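Long-range contact in CBS domain protein (PDB 3LHH), which binds adenosine monophosphate through paired CBS domains of a membrane protein that may also bind flavin adenine dinucleotide: residues V49-L61 and S73-D86. Residues are numbered along the deposited sequence; the frame is centred on the assembly and turned at random.
Sequences VPRSDIVFLDLNL and SPHSRFPVCRNNVD. With AMP (adenosine monophosphate), chain B.
Leu57 and Asp58 pair in parallel with Val80 and Cys81, the strand contact of a beta-alpha-beta crossover in the first CBS domain, with helix 63-71 as the connection. Three backbone bonds set the register: Leu57 N to Pro79 O, Cys81 N to Leu57 O and Leu59 N to Cys81 O. The same strand pair also helps shape a nucleotide site. Upstream of the pairing, Val55 reads the adenine edge with its main chain, N donating to AMP N1 (3.0 Å) and O accepting from AMP N6 (3.1 Å); Arg77 O takes a second bond from N6. AMP C5 sits over the centre of the His75 ring, 3.4 Å from its plane, while ND1 donates to phosphate oxygen O1P (2.9 Å). Val55 CG1, anti to the backbone N (chi1 176°), meets the edge of the Phe78 ring at CE1 (3.6 Å). Cys81 SG approaches the Phe56 ring obliquely, and Val85 CG2 lies over one ring face. On the outer margin, Arg51 NH2 lies in a salt bridge with Asp86 OD2 (2.7 Å), the guanidinium and carboxylate planes 24° apart, and Val85 CG1 sits over one guanidinium face, toward its rim. At the end of its strand, Asp58 links the two segments through OD1, which accepts from Asn60 N (2.7 Å) in an Asx turn and from Asn83 N (3.0 Å). With an alanine in its place, the amides of Asn60 and Asn83 would probably lose their shared acceptor, letting the Asp58-Leu61 turn and the backbone at Asn83 shift. Those amides reach OD1 from opposite faces of the carboxylate plane, Asn83 N lying 39° out of it.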
ATOM      1  N   VAL A  49      -5.697   7.713   1.438  1.00 38.82           N
ATOM      2  CA  VAL A  49      -6.055   6.872   2.577  1.00 39.58           C
ATOM      3  C   VAL A  49      -5.124   7.262   3.739  1.00 41.83           C
ATOM      4  O   VAL A  49      -3.929   7.002   3.673  1.00 42.73           O
ATOM      5  CB  VAL A  49      -5.870   5.375   2.272  1.00 33.68           C
ATOM      6  CG1 VAL A  49      -6.077   4.538   3.539  1.00 32.06           C
ATOM      7  CG2 VAL A  49      -6.810   4.913   1.143  1.00 35.19           C
ATOM      8  N   PRO A  50      -5.671   7.888   4.798  1.00 45.72           N
ATOM      9  CA  PRO A  50      -4.872   8.367   5.937  1.00 48.73           C
ATOM     10  C   PRO A  50      -4.113   7.222   6.600  1.00 43.71           C
ATOM     11  O   PRO A  50      -4.622   6.101   6.620  1.00 41.26           O
ATOM     12  CB  PRO A  50      -5.930   8.885   6.923  1.00 53.54           C
ATOM     13  CG  PRO A  50      -7.228   8.945   6.148  1.00 50.03           C
ATOM     14  CD  PRO A  50      -7.115   7.899   5.096  1.00 46.08           C
ATOM     15  N   ARG A  51      -2.940   7.496   7.163  1.00 43.83           N
ATOM     16  CA  ARG A  51      -2.161   6.447   7.820  1.00 41.93           C
ATOM     17  C   ARG A  51      -2.945   5.656   8.877  1.00 43.38           C
ATOM     18  O   ARG A  51      -2.648   4.492   9.119  1.00 47.36           O
ATOM     19  CB  ARG A  51      -0.879   7.005   8.431  1.00 41.50           C
ATOM     20  CG  ARG A  51      -1.099   8.059   9.487  1.00 41.29           C
ATOM     21  CD  ARG A  51       0.224   8.567  10.045  1.00 40.15           C
ATOM     22  NE  ARG A  51       0.815   7.665  11.045  1.00 36.95           N
ATOM     23  CZ  ARG A  51       2.100   7.332  11.059  1.00 37.85           C
ATOM     24  NH1 ARG A  51       2.936   7.814  10.136  1.00 42.21           N
ATOM     25  NH2 ARG A  51       2.559   6.529  11.995  1.00 35.92           N
ATOM     26  N   SER A  52      -3.936   6.272   9.511  1.00 46.47           N
ATOM     27  CA  SER A  52      -4.712   5.546  10.521  1.00 52.00           C
ATOM     28  C   SER A  52      -5.672   4.519   9.911  1.00 52.90           C
ATOM     29  O   SER A  52      -6.076   3.564  10.581  1.00 51.79           O
ATOM     30  CB  SER A  52      -5.468   6.505  11.442  1.00 57.19           C
ATOM     31  OG  SER A  52      -6.481   7.196  10.746  1.00 67.51           O
ATOM     32  N   ASP A  53      -6.023   4.714   8.642  1.00 48.84           N
ATOM     33  CA  ASP A  53      -6.921   3.796   7.943  1.00 45.41           C
ATOM     34  C   ASP A  53      -6.169   2.713   7.170  1.00 42.95           C
ATOM     35  O   ASP A  53      -6.800   1.844   6.574  1.00 37.12           O
ATOM     36  CB  ASP A  53      -7.842   4.554   6.971  1.00 49.99           C
ATOM     37  CG  ASP A  53      -8.852   5.462   7.681  1.00 59.10           C
ATOM     38  OD1 ASP A  53      -8.841   5.535   8.927  1.00 64.13           O
ATOM     39  OD2 ASP A  53      -9.669   6.103   6.979  1.00 65.20           O
ATOM     40  N   ILE A  54      -4.834   2.769   7.153  1.00 38.08           N
ATOM     41  CA  ILE A  54      -4.054   1.781   6.410  1.00 33.11           C
ATOM     42  C   ILE A  54      -4.048   0.410   7.067  1.00 38.25           C
ATOM     43  O   ILE A  54      -3.700   0.282   8.233  1.00 35.27           O
ATOM     44  CB  ILE A  54      -2.581   2.202   6.220  1.00 38.10           C
ATOM     45  CG1 ILE A  54      -2.476   3.444   5.329  1.00 36.22           C
ATOM     46  CG2 ILE A  54      -1.793   1.056   5.614  1.00 30.07           C
ATOM     47  CD1 ILE A  54      -1.043   3.874   5.049  1.00 36.21           C
ATOM     48  N   VAL A  55      -4.409  -0.622   6.306  1.00 32.93           N
ATOM     49  CA  VAL A  55      -4.363  -1.991   6.810  1.00 28.04           C
ATOM     50  C   VAL A  55      -3.077  -2.616   6.318  1.00 35.25           C
ATOM     51  O   VAL A  55      -2.847  -2.661   5.113  1.00 40.83           O
ATOM     52  CB  VAL A  55      -5.560  -2.819   6.281  1.00 27.80           C
ATOM     53  CG1 VAL A  55      -5.447  -4.259   6.721  1.00 29.74           C
ATOM     54  CG2 VAL A  55      -6.880  -2.203   6.740  1.00 24.69           C
ATOM     55  N   PHE A  56      -2.236  -3.098   7.230  1.00 31.41           N
ATOM     56  CA  PHE A  56      -0.865  -3.464   6.866  1.00 31.76           C
ATOM     57  C   PHE A  56      -0.398  -4.776   7.484  1.00 32.22           C
ATOM     58  O   PHE A  56      -0.974  -5.251   8.459  1.00 36.15           O
ATOM     59  CB  PHE A  56       0.109  -2.339   7.246  1.00 37.99           C
ATOM     60  CG  PHE A  56       0.228  -2.108   8.736  1.00 39.80           C
ATOM     61  CD1 PHE A  56      -0.575  -1.173   9.370  1.00 40.52           C
ATOM     62  CD2 PHE A  56       1.157  -2.809   9.492  1.00 44.07           C
ATOM     63  CE1 PHE A  56      -0.467  -0.949  10.737  1.00 40.67           C
ATOM     64  CE2 PHE A  56       1.270  -2.600  10.864  1.00 44.54           C
ATOM     65  CZ  PHE A  56       0.457  -1.668  11.485  1.00 46.07           C
ATOM     66  N   LEU A  57       0.636  -5.367   6.899  1.00 31.38           N
ATOM     67  CA  LEU A  57       1.245  -6.570   7.457  1.00 34.74           C
ATOM     68  C   LEU A  57       2.586  -6.257   8.143  1.00 34.21           C
ATOM     69  O   LEU A  57       3.296  -5.339   7.739  1.00 34.05           O
ATOM     70  CB  LEU A  57       1.429  -7.616   6.364  1.00 35.12           C
ATOM     71  CG  LEU A  57       0.179  -7.941   5.533  1.00 29.73           C
ATOM     72  CD1 LEU A  57       0.453  -9.121   4.622  1.00 24.79           C
ATOM     73  CD2 LEU A  57      -1.010  -8.224   6.411  1.00 32.16           C
ATOM     74  N   ASP A  58       2.917  -7.006   9.190  1.00 37.19           N
ATOM     75  CA  ASP A  58       4.126  -6.743   9.981  1.00 38.27           C
ATOM     76  C   ASP A  58       5.047  -7.950   9.892  1.00 36.52           C
ATOM     77  O   ASP A  58       4.715  -9.058  10.319  1.00 35.61           O
ATOM     78  CB  ASP A  58       3.762  -6.421  11.440  1.00 43.28           C
ATOM     79  CG  ASP A  58       4.955  -5.908  12.278  1.00 44.98           C
ATOM     80  OD1 ASP A  58       6.127  -6.246  11.991  1.00 39.64           O
ATOM     81  OD2 ASP A  58       4.700  -5.169  13.258  1.00 42.86           O
ATOM     82  N   LEU A  59       6.199  -7.731   9.288  1.00 32.73           N
ATOM     83  CA  LEU A  59       7.189  -8.776   9.135  1.00 37.97           C
ATOM     84  C   LEU A  59       7.722  -9.258  10.470  1.00 34.51           C
ATOM     85  O   LEU A  59       8.319 -10.325  10.532  1.00 33.15           O
ATOM     86  CB  LEU A  59       8.364  -8.261   8.304  1.00 40.37           C
ATOM     87  CG  LEU A  59       8.095  -8.123   6.822  1.00 48.69           C
ATOM     88  CD1 LEU A  59       9.343  -7.616   6.126  1.00 56.01           C
ATOM     89  CD2 LEU A  59       7.658  -9.472   6.260  1.00 54.92           C
ATOM     90  N   ASN A  60       7.555  -8.459  11.525  1.00 35.86           N
ATOM     91  CA  ASN A  60       7.990  -8.880  12.866  1.00 40.69           C
ATOM     92  C   ASN A  60       6.941  -9.709  13.616  1.00 43.97           C
ATOM     93  O   ASN A  60       7.191 -10.163  14.742  1.00 43.32           O
ATOM     94  CB  ASN A  60       8.446  -7.689  13.725  1.00 41.60           C
ATOM     95  CG  ASN A  60       9.795  -7.098  13.251  1.00 51.39           C
ATOM     96  OD1 ASN A  60      10.061  -5.906  13.429  1.00 47.83           O
ATOM     97  ND2 ASN A  60      10.634  -7.930  12.643  1.00 43.75           N
ATOM     98  N   LEU A  61       5.776  -9.891  12.988  1.00 38.41           N
ATOM     99  CA  LEU A  61       4.707 -10.726  13.530  1.00 37.96           C
ATOM    100  C   LEU A  61       4.749 -12.103  12.900  1.00 36.60           C
ATOM    101  O   LEU A  61       5.315 -12.264  11.823  1.00 37.01           O
ATOM    102  CB  LEU A  61       3.334 -10.107  13.286  1.00 31.73           C
ATOM    103  CG  LEU A  61       3.022  -8.807  14.010  1.00 40.31           C
ATOM    104  CD1 LEU A  61       1.570  -8.422  13.737  1.00 31.57           C
ATOM    105  CD2 LEU A  61       3.297  -8.956  15.526  1.00 44.97           C
ATOM    106  N   SER A  73      -9.927  -8.870   5.712  1.00 28.74           N
ATOM    107  CA  SER A  73      -9.974  -7.667   4.891  1.00 31.48           C
ATOM    108  C   SER A  73     -10.298  -8.028   3.435  1.00 31.27           C
ATOM    109  O   SER A  73      -9.936  -9.113   2.974  1.00 33.48           O
ATOM    110  CB  SER A  73      -8.621  -6.952   4.971  1.00 41.09           C
ATOM    111  OG  SER A  73      -8.567  -5.903   4.030  1.00 42.88           O
ATOM    112  N   PRO A  74     -10.992  -7.127   2.712  1.00 32.98           N
ATOM    113  CA  PRO A  74     -11.248  -7.313   1.273  1.00 28.97           C
ATOM    114  C   PRO A  74     -10.076  -6.857   0.372  1.00 30.53           C
ATOM    115  O   PRO A  74     -10.063  -7.203  -0.805  1.00 38.49           O
ATOM    116  CB  PRO A  74     -12.455  -6.401   1.002  1.00 33.83           C
ATOM    117  CG  PRO A  74     -12.563  -5.475   2.224  1.00 38.73           C
ATOM    118  CD  PRO A  74     -11.430  -5.800   3.170  1.00 34.02           C
ATOM    119  N   HIS A  75      -9.126  -6.088   0.897  1.00 36.22           N
ATOM    120  CA  HIS A  75      -8.083  -5.472   0.044  1.00 34.51           C
ATOM    121  C   HIS A  75      -7.207  -6.432  -0.753  1.00 31.51           C
ATOM    122  O   HIS A  75      -6.819  -7.471  -0.256  1.00 31.35           O
ATOM    123  CB  HIS A  75      -7.189  -4.541   0.859  1.00 24.87           C
ATOM    124  CG  HIS A  75      -7.956  -3.503   1.610  1.00 33.04           C
ATOM    125  ND1 HIS A  75      -8.944  -2.742   1.016  1.00 32.22           N
ATOM    126  CD2 HIS A  75      -7.892  -3.104   2.903  1.00 29.59           C
ATOM    127  CE1 HIS A  75      -9.449  -1.913   1.914  1.00 35.04           C
ATOM    128  NE2 HIS A  75      -8.827  -2.111   3.065  1.00 33.16           N
ATOM    129  N   SER A  76      -6.879  -6.058  -1.988  1.00 28.51           N
ATOM    130  CA  SER A  76      -6.029  -6.892  -2.833  1.00 36.49           C
ATOM    131  C   SER A  76      -4.550  -6.783  -2.500  1.00 27.91           C
ATOM    132  O   SER A  76      -3.783  -7.714  -2.747  1.00 35.36           O
ATOM    133  CB  SER A  76      -6.215  -6.523  -4.328  1.00 38.39           C
ATOM    134  OG  SER A  76      -7.562  -6.675  -4.710  1.00 47.59           O
ATOM    135  N   ARG A  77      -4.135  -5.628  -1.996  1.00 27.05           N
ATOM    136  CA  ARG A  77      -2.722  -5.404  -1.706  0.50 29.58           C
ATOM    137  C   ARG A  77      -2.521  -4.794  -0.318  1.00 30.82           C
ATOM    138  O   ARG A  77      -3.319  -3.989   0.136  1.00 29.12           O
ATOM    139  CB  ARG A  77      -2.073  -4.515  -2.783  0.50 29.40           C
ATOM    140  CG  ARG A  77      -2.420  -4.908  -4.222  0.50 31.39           C
ATOM    141  CD  ARG A  77      -1.477  -4.280  -5.254  0.50 35.16           C
ATOM    142  NE  ARG A  77      -0.266  -5.080  -5.424  0.50 37.68           N
ATOM    143  CZ  ARG A  77      -0.229  -6.249  -6.059  0.50 39.29           C
ATOM    144  NH1 ARG A  77      -1.334  -6.763  -6.592  0.50 44.11           N
ATOM    145  NH2 ARG A  77       0.915  -6.912  -6.153  0.50 35.99           N
ATOM    146  N   PHE A  78      -1.442  -5.191   0.347  1.00 25.04           N
ATOM    147  CA  PHE A  78      -1.158  -4.704   1.698  1.00 30.18           C
ATOM    148  C   PHE A  78       0.256  -4.174   1.801  1.00 32.64           C
ATOM    149  O   PHE A  78       1.197  -4.881   1.460  1.00 27.35           O
ATOM    150  CB  PHE A  78      -1.332  -5.837   2.703  1.00 33.26           C
ATOM    151  CG  PHE A  78      -2.746  -6.338   2.797  1.00 31.54           C
ATOM    152  CD1 PHE A  78      -3.608  -5.816   3.738  1.00 27.19           C
ATOM    153  CD2 PHE A  78      -3.217  -7.312   1.928  1.00 33.00           C
ATOM    154  CE1 PHE A  78      -4.936  -6.284   3.840  1.00 34.12           C
ATOM    155  CE2 PHE A  78      -4.538  -7.772   2.013  1.00 34.90           C
ATOM    156  CZ  PHE A  78      -5.390  -7.251   2.970  1.00 36.49           C
ATOM    157  N   PRO A  79       0.404  -2.930   2.288  1.00 29.97           N
ATOM    158  CA  PRO A  79       1.712  -2.419   2.688  1.00 30.14           C
ATOM    159  C   PRO A  79       2.277  -3.331   3.763  1.00 35.91           C
ATOM    160  O   PRO A  79       1.525  -3.851   4.591  1.00 31.55           O
ATOM    161  CB  PRO A  79       1.387  -1.047   3.290  1.00 35.56           C
ATOM    162  CG  PRO A  79      -0.038  -0.718   2.768  1.00 27.23           C
ATOM    163  CD  PRO A  79      -0.697  -2.031   2.675  1.00 28.42           C
ATOM    164  N   VAL A  80       3.588  -3.525   3.739  1.00 37.15           N
ATOM    165  CA  VAL A  80       4.276  -4.388   4.686  1.00 35.55           C
ATOM    166  C   VAL A  80       5.367  -3.600   5.368  1.00 38.35           C
ATOM    167  O   VAL A  80       6.213  -2.981   4.714  1.00 33.25           O
ATOM    168  CB  VAL A  80       4.980  -5.557   3.986  1.00 35.71           C
ATOM    169  CG1 VAL A  80       5.733  -6.394   5.009  1.00 32.74           C
ATOM    170  CG2 VAL A  80       3.982  -6.396   3.223  1.00 40.74           C
ATOM    171  N   CYS A  81       5.380  -3.652   6.686  1.00 35.09           N
ATOM    172  CA  CYS A  81       6.355  -2.886   7.412  1.00 39.13           C
ATOM    173  C   CYS A  81       7.026  -3.749   8.473  1.00 41.56           C
ATOM    174  O   CYS A  81       6.820  -4.971   8.528  1.00 38.31           O
ATOM    175  CB  CYS A  81       5.668  -1.683   8.046  1.00 34.70           C
ATOM    176  SG  CYS A  81       4.566  -2.176   9.366  1.00 51.97           S
ATOM    177  N   ARG A  82       7.856  -3.106   9.289  1.00 43.88           N
ATOM    178  CA  ARG A  82       8.449  -3.764  10.443  0.50 43.01           C
ATOM    179  C   ARG A  82       8.082  -2.982  11.677  1.00 37.68           C
ATOM    180  O   ARG A  82       8.385  -1.799  11.783  1.00 43.19           O
ATOM    181  CB  ARG A  82       9.962  -3.862  10.312  0.50 45.82           C
ATOM    182  CG  ARG A  82      10.416  -4.902   9.319  0.50 48.63           C
ATOM    183  CD  ARG A  82      11.867  -5.260   9.544  0.50 52.34           C
ATOM    184  NE  ARG A  82      12.469  -5.834   8.346  0.50 56.70           N
ATOM    185  CZ  ARG A  82      12.563  -7.135   8.103  0.50 53.12           C
ATOM    186  NH1 ARG A  82      12.097  -8.015   8.981  0.50 48.97           N
ATOM    187  NH2 ARG A  82      13.132  -7.550   6.978  0.50 52.49           N
ATOM    188  N   ASN A  83       7.403  -3.655  12.597  1.00 42.66           N
ATOM    189  CA  ASN A  83       6.968  -3.052  13.857  1.00 48.05           C
ATOM    190  C   ASN A  83       5.889  -1.997  13.669  1.00 45.02           C
ATOM    191  O   ASN A  83       4.850  -2.040  14.317  1.00 48.15           O
ATOM    192  CB  ASN A  83       8.158  -2.456  14.628  1.00 49.58           C
ATOM    193  CG  ASN A  83       9.278  -3.454  14.831  1.00 54.00           C
ATOM    194  OD1 ASN A  83      10.450  -3.152  14.590  1.00 57.53           O
ATOM    195  ND2 ASN A  83       8.922  -4.657  15.252  1.00 49.13           N
ATOM    196  N   ASN A  84       6.133  -1.044  12.781  1.00 43.95           N
ATOM    197  CA  ASN A  84       5.153   0.001  12.546  1.00 43.30           C
ATOM    198  C   ASN A  84       5.263   0.547  11.142  1.00 38.91           C
ATOM    199  O   ASN A  84       6.227   0.294  10.426  1.00 39.51           O
ATOM    200  CB  ASN A  84       5.276   1.138  13.577  1.00 42.05           C
ATOM    201  CG  ASN A  84       6.607   1.878  13.478  1.00 53.35           C
ATOM    202  OD1 ASN A  84       6.824   2.672  12.562  1.00 54.15           O
ATOM    203  ND2 ASN A  84       7.502   1.620  14.430  1.00 51.16           N
ATOM    204  N   VAL A  85       4.264   1.330  10.782  1.00 33.75           N
ATOM    205  CA  VAL A  85       4.069   1.810   9.434  1.00 42.81           C
ATOM    206  C   VAL A  85       5.151   2.813   9.000  1.00 49.77           C
ATOM    207  O   VAL A  85       5.335   3.066   7.813  1.00 50.73           O
ATOM    208  CB  VAL A  85       2.638   2.381   9.332  1.00 48.37           C
ATOM    209  CG1 VAL A  85       2.642   3.889   9.372  1.00 43.75           C
ATOM    210  CG2 VAL A  85       1.935   1.842   8.113  1.00 56.79           C
ATOM    211  N   ASP A  86       5.897   3.351   9.963  1.00 45.97           N
ATOM    212  CA  ASP A  86       6.998   4.264   9.645  1.00 46.39           C
ATOM    213  C   ASP A  86       8.282   3.527   9.323  1.00 45.11           C
ATOM    214  O   ASP A  86       9.331   4.137   9.150  1.00 47.97           O
ATOM    215  CB  ASP A  86       7.217   5.284  10.764  1.00 50.54           C
ATOM    216  CG  ASP A  86       6.122   6.321  10.808  1.00 60.25           C
ATOM    217  OD1 ASP A  86       6.124   7.208   9.926  1.00 64.96           O
ATOM    218  OD2 ASP A  86       5.243   6.230  11.693  1.00 58.07           O
TER
HETATM  219  P   AMP B 171      -9.336  -2.961  -2.947  1.00 47.41           P
HETATM  220  O1P AMP B 171     -10.024  -3.135  -1.609  1.00 44.13           O
HETATM  221  O2P AMP B 171      -8.001  -3.651  -3.019  1.00 37.97           O
HETATM  222  O3P AMP B 171     -10.213  -3.158  -4.161  1.00 55.51           O
HETATM  223  O5' AMP B 171      -9.101  -1.375  -2.951  1.00 37.23           O
HETATM  224  C5' AMP B 171     -10.226  -0.492  -2.978  1.00 41.40           C
HETATM  225  C4' AMP B 171      -9.934   0.772  -2.167  1.00 38.17           C
HETATM  226  O4' AMP B 171      -9.702   0.470  -0.782  1.00 42.59           O
HETATM  227  C3' AMP B 171      -8.660   1.481  -2.614  1.00 45.41           C
HETATM  228  O3' AMP B 171      -8.864   2.340  -3.752  1.00 43.61           O
HETATM  229  C2' AMP B 171      -8.273   2.243  -1.365  1.00 37.11           C
HETATM  230  O2' AMP B 171      -9.195   3.329  -1.255  1.00 41.18           O
HETATM  231  C1' AMP B 171      -8.629   1.273  -0.254  1.00 36.75           C
HETATM  232  N9  AMP B 171      -7.515   0.346   0.105  1.00 32.50           N
HETATM  233  C8  AMP B 171      -6.959  -0.581  -0.701  1.00 39.06           C
HETATM  234  N7  AMP B 171      -5.990  -1.286  -0.072  1.00 32.57           N
HETATM  235  C5  AMP B 171      -5.911  -0.797   1.179  1.00 28.07           C
HETATM  236  C6  AMP B 171      -5.103  -1.106   2.378  1.00 28.63           C
HETATM  237  N6  AMP B 171      -4.153  -2.080   2.364  1.00 27.84           N
HETATM  238  N1  AMP B 171      -5.351  -0.386   3.488  1.00 30.24           N
HETATM  239  C2  AMP B 171      -6.298   0.581   3.516  1.00 32.12           C
HETATM  240  N3  AMP B 171      -7.066   0.912   2.460  1.00 30.50           N
HETATM  241  C4  AMP B 171      -6.915   0.267   1.286  1.00 29.70           C